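Local structure of MgGH51 (Meripilus giganteus, 6ZPV) at residues Y414-Q419 with L467-D472. The protein hydrolyses terminal alpha-L-arabinofuranosidic bonds, probably releasing arabinose from arabinose-bearing plant polysaccharides, as a GH51 glycosidase. Residues are numbered along the deposited sequence; the frame is centred on the assembly and turned at random.
Sequences YYDGFQ and LERNSD. With NAG (2-acetamido-2-deoxy-beta-D-glucopyranose), chain B; ACT (acetate ion), chain G.
Asp416 and Asn470 meet at about a right angle, the amide plane standing 87° to the carboxylate. Asn470 ND2 donates to Asp416 OD1 at 2.9 Å, arriving from above the carboxylate plane. From the opposite face, though much closer to that plane, Arg469 NH2 reaches Asp416 OD1 at 3.0 Å. Arg469 NE completes a side-on, two-nitrogen salt bridge, meeting the syn lone pair of Asp416 OD2 at 2.8 Å. The arginine chain, extended as far as CG and CD, bends at chi3 (62°), which turns its NE edge to the acid. A water donates to both Asp416 OD2 and Asn470 OD1, so a second bridge links the pair. With an alanine here in place of Asp416, the Arg469 guanidinium would probably be left without its carboxylate mate and Asn470 ND2 short of one acceptor.

In the (beta/alpha)8 barrel of this clan GH-A enzyme, the contact ties the turn between helix 405-410 and strand 424-432 to the end of helix 454-469, just ahead of strand 474-479. Tyr415 opens a type I beta turn, closed by Phe418 N bonding to Tyr415 O. Tyr415 CB lies 3.6 Å from Asn470 CB, while Tyr415 CE2 lies 3.7 Å from Leu467 CD2, an oblique apolar contact. The Tyr415 hydroxyl is hydrogen-bonded to Glu427, on strand 424-432, and Arg420 binds both Tyr415 O and Asn470 OD1.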
loop_
_atom_site.group_PDB
_atom_site.type_symbol
_atom_site.label_atom_id
_atom_site.label_comp_id
_atom_site.label_asym_id
_atom_site.label_seq_id
_atom_site.Cartn_x
_atom_site.Cartn_y
_atom_site.Cartn_z
ATOM N N TYR A 414 0.329 26.502 -5.100
ATOM C CA TYR A 414 -0.590 26.292 -3.969
ATOM C C TYR A 414 0.038 26.778 -2.663
ATOM O O TYR A 414 -0.638 27.439 -1.851
ATOM C CB TYR A 414 -0.979 24.816 -3.877
ATOM C CG TYR A 414 -1.999 24.524 -2.811
ATOM C CD1 TYR A 414 -3.357 24.591 -3.083
ATOM C CD2 TYR A 414 -1.652 24.164 -1.546
ATOM C CE1 TYR A 414 -4.308 24.317 -2.102
ATOM C CE2 TYR A 414 -2.605 23.862 -0.580
ATOM C CZ TYR A 414 -3.915 23.981 -0.835
ATOM O OH TYR A 414 -4.848 23.650 0.164
ATOM N N TYR A 415 1.282 26.406 -2.390
ATOM C CA TYR A 415 1.928 26.678 -1.086
ATOM C C TYR A 415 2.731 27.977 -1.041
ATOM O O TYR A 415 3.157 28.392 0.059
ATOM C CB TYR A 415 2.773 25.503 -0.615
ATOM C CG TYR A 415 1.968 24.320 -0.123
ATOM C CD1 TYR A 415 1.357 24.367 1.123
ATOM C CD2 TYR A 415 1.797 23.184 -0.876
ATOM C CE1 TYR A 415 0.572 23.313 1.577
ATOM C CE2 TYR A 415 1.044 22.130 -0.430
ATOM C CZ TYR A 415 0.454 22.158 0.813
ATOM O OH TYR A 415 -0.325 21.165 1.353
ATOM N N ASP A 416 2.939 28.647 -2.176
ATOM C CA ASP A 416 3.848 29.820 -2.168
ATOM C C ASP A 416 3.345 30.933 -1.248
ATOM O O ASP A 416 4.211 31.638 -0.689
ATOM C CB ASP A 416 4.072 30.341 -3.568
ATOM C CG ASP A 416 4.933 29.394 -4.359
ATOM O OD1 ASP A 416 4.450 28.290 -4.755
ATOM O OD2 ASP A 416 6.135 29.704 -4.614
ATOM N N GLY A 417 2.040 31.161 -1.198
ATOM C CA GLY A 417 1.498 32.240 -0.393
ATOM C C GLY A 417 1.195 31.849 1.034
ATOM O O GLY A 417 0.672 32.727 1.779
ATOM N N PHE A 418 1.462 30.604 1.446
ATOM C CA PHE A 418 1.199 30.221 2.829
ATOM C C PHE A 418 2.132 30.956 3.754
ATOM O O PHE A 418 3.304 31.268 3.423
ATOM C CB PHE A 418 1.407 28.719 3.068
ATOM C CG PHE A 418 0.225 27.811 2.754
ATOM C CD1 PHE A 418 -0.516 27.909 1.579
ATOM C CD2 PHE A 418 -0.120 26.817 3.657
ATOM C CE1 PHE A 418 -1.606 27.099 1.346
ATOM C CE2 PHE A 418 -1.198 25.986 3.402
ATOM C CZ PHE A 418 -1.945 26.135 2.257
ATOM N N GLN A 419 1.637 31.228 4.946
ATOM C CA GLN A 419 2.518 31.773 5.993
ATOM C C GLN A 419 3.546 30.737 6.424
ATOM O O GLN A 419 3.251 29.547 6.435
ATOM C CB GLN A 419 1.682 32.188 7.201
ATOM C CG GLN A 419 0.640 33.244 6.943
ATOM C CD GLN A 419 1.237 34.527 6.404
ATOM O OE1 GLN A 419 2.132 35.107 7.028
ATOM N NE2 GLN A 419 0.759 34.923 5.228
ATOM N N LEU A 467 5.635 21.673 -4.638
ATOM C CA LEU A 467 5.872 21.024 -3.335
ATOM C C LEU A 467 7.353 21.154 -2.954
ATOM O O LEU A 467 7.688 21.443 -1.787
ATOM C CB LEU A 467 5.419 19.573 -3.373
ATOM C CG LEU A 467 3.947 19.317 -3.665
ATOM C CD1 LEU A 467 3.678 17.826 -3.681
ATOM C CD2 LEU A 467 3.033 19.978 -2.658
ATOM N N GLU A 468 8.223 20.924 -3.919
ATOM C CA GLU A 468 9.658 20.949 -3.646
ATOM C C GLU A 468 10.145 22.367 -3.390
ATOM O O GLU A 468 10.915 22.627 -2.436
ATOM C CB GLU A 468 10.430 20.243 -4.785
ATOM C CG GLU A 468 11.876 20.012 -4.508
ATOM C CD GLU A 468 12.529 19.105 -5.543
ATOM O OE1 GLU A 468 12.977 19.622 -6.568
ATOM O OE2 GLU A 468 12.563 17.859 -5.287
ATOM N N ARG A 469 9.708 23.341 -4.203
ATOM C CA ARG A 469 10.080 24.755 -3.930
ATOM C C ARG A 469 9.650 25.182 -2.521
ATOM O O ARG A 469 10.352 25.912 -1.833
ATOM C CB ARG A 469 9.423 25.643 -4.994
ATOM C CG ARG A 469 9.658 27.132 -4.730
ATOM C CD ARG A 469 9.227 28.057 -5.880
ATOM N NE ARG A 469 7.786 27.959 -6.140
ATOM C CZ ARG A 469 7.213 27.253 -7.125
ATOM N NH1 ARG A 469 7.915 26.631 -8.055
ATOM N NH2 ARG A 469 5.874 27.180 -7.160
ATOM N N ASN A 470 8.429 24.749 -2.132
ATOM C CA ASN A 470 7.824 25.095 -0.817
ATOM C C ASN A 470 8.154 24.071 0.262
ATOM O O ASN A 470 7.422 24.034 1.272
ATOM C CB ASN A 470 6.350 25.307 -0.985
ATOM C CG ASN A 470 6.006 26.494 -1.857
ATOM O OD1 ASN A 470 6.264 27.628 -1.424
ATOM N ND2 ASN A 470 5.477 26.247 -3.048
ATOM N N SER A 471 9.240 23.313 0.101
ATOM C CA SER A 471 9.590 22.237 1.073
ATOM C C SER A 471 10.204 22.768 2.365
ATOM O O SER A 471 10.512 21.958 3.248
ATOM C CB SER A 471 10.382 21.156 0.420
ATOM O OG SER A 471 11.635 21.606 -0.083
ATOM N N ASP A 472 10.298 24.089 2.520
ATOM C CA ASP A 472 10.510 24.665 3.846
ATOM C C ASP A 472 9.316 24.393 4.734
ATOM O O ASP A 472 9.498 24.241 5.957
ATOM C CB ASP A 472 10.855 26.150 3.757
ATOM C CG ASP A 472 9.815 27.036 3.097
ATOM O OD1 ASP A 472 9.239 26.594 2.074
ATOM O OD2 ASP A 472 9.654 28.165 3.579
HETATM C C1 NAG B . -0.347 30.421 10.222
HETATM C C2 NAG B . -1.288 30.422 11.452
HETATM C C3 NAG B . -2.760 30.252 11.136
HETATM C C4 NAG B . -3.279 31.045 9.992
HETATM C C5 NAG B . -2.274 30.897 8.854
HETATM C C6 NAG B . -2.624 31.823 7.672
HETATM C C7 NAG B . 0.056 29.759 13.384
HETATM C C8 NAG B . 0.632 28.604 14.213
HETATM N N2 NAG B . -0.825 29.478 12.455
HETATM O O3 NAG B . -3.574 30.441 12.318
HETATM O O4 NAG B . -4.531 30.610 9.453
HETATM O O5 NAG B . -0.970 31.279 9.215
HETATM O O6 NAG B . -2.774 33.172 8.123
HETATM O O7 NAG B . 0.356 30.928 13.642
HETATM C C ACT G . -1.695 29.644 5.162
HETATM O O ACT G . -0.666 29.856 5.753
HETATM O OXT ACT G . -2.131 30.442 4.267
HETATM C CH3 ACT G . -2.541 28.351 5.575
HETATM O O HOH W 1 8.182 29.675 -2.115
#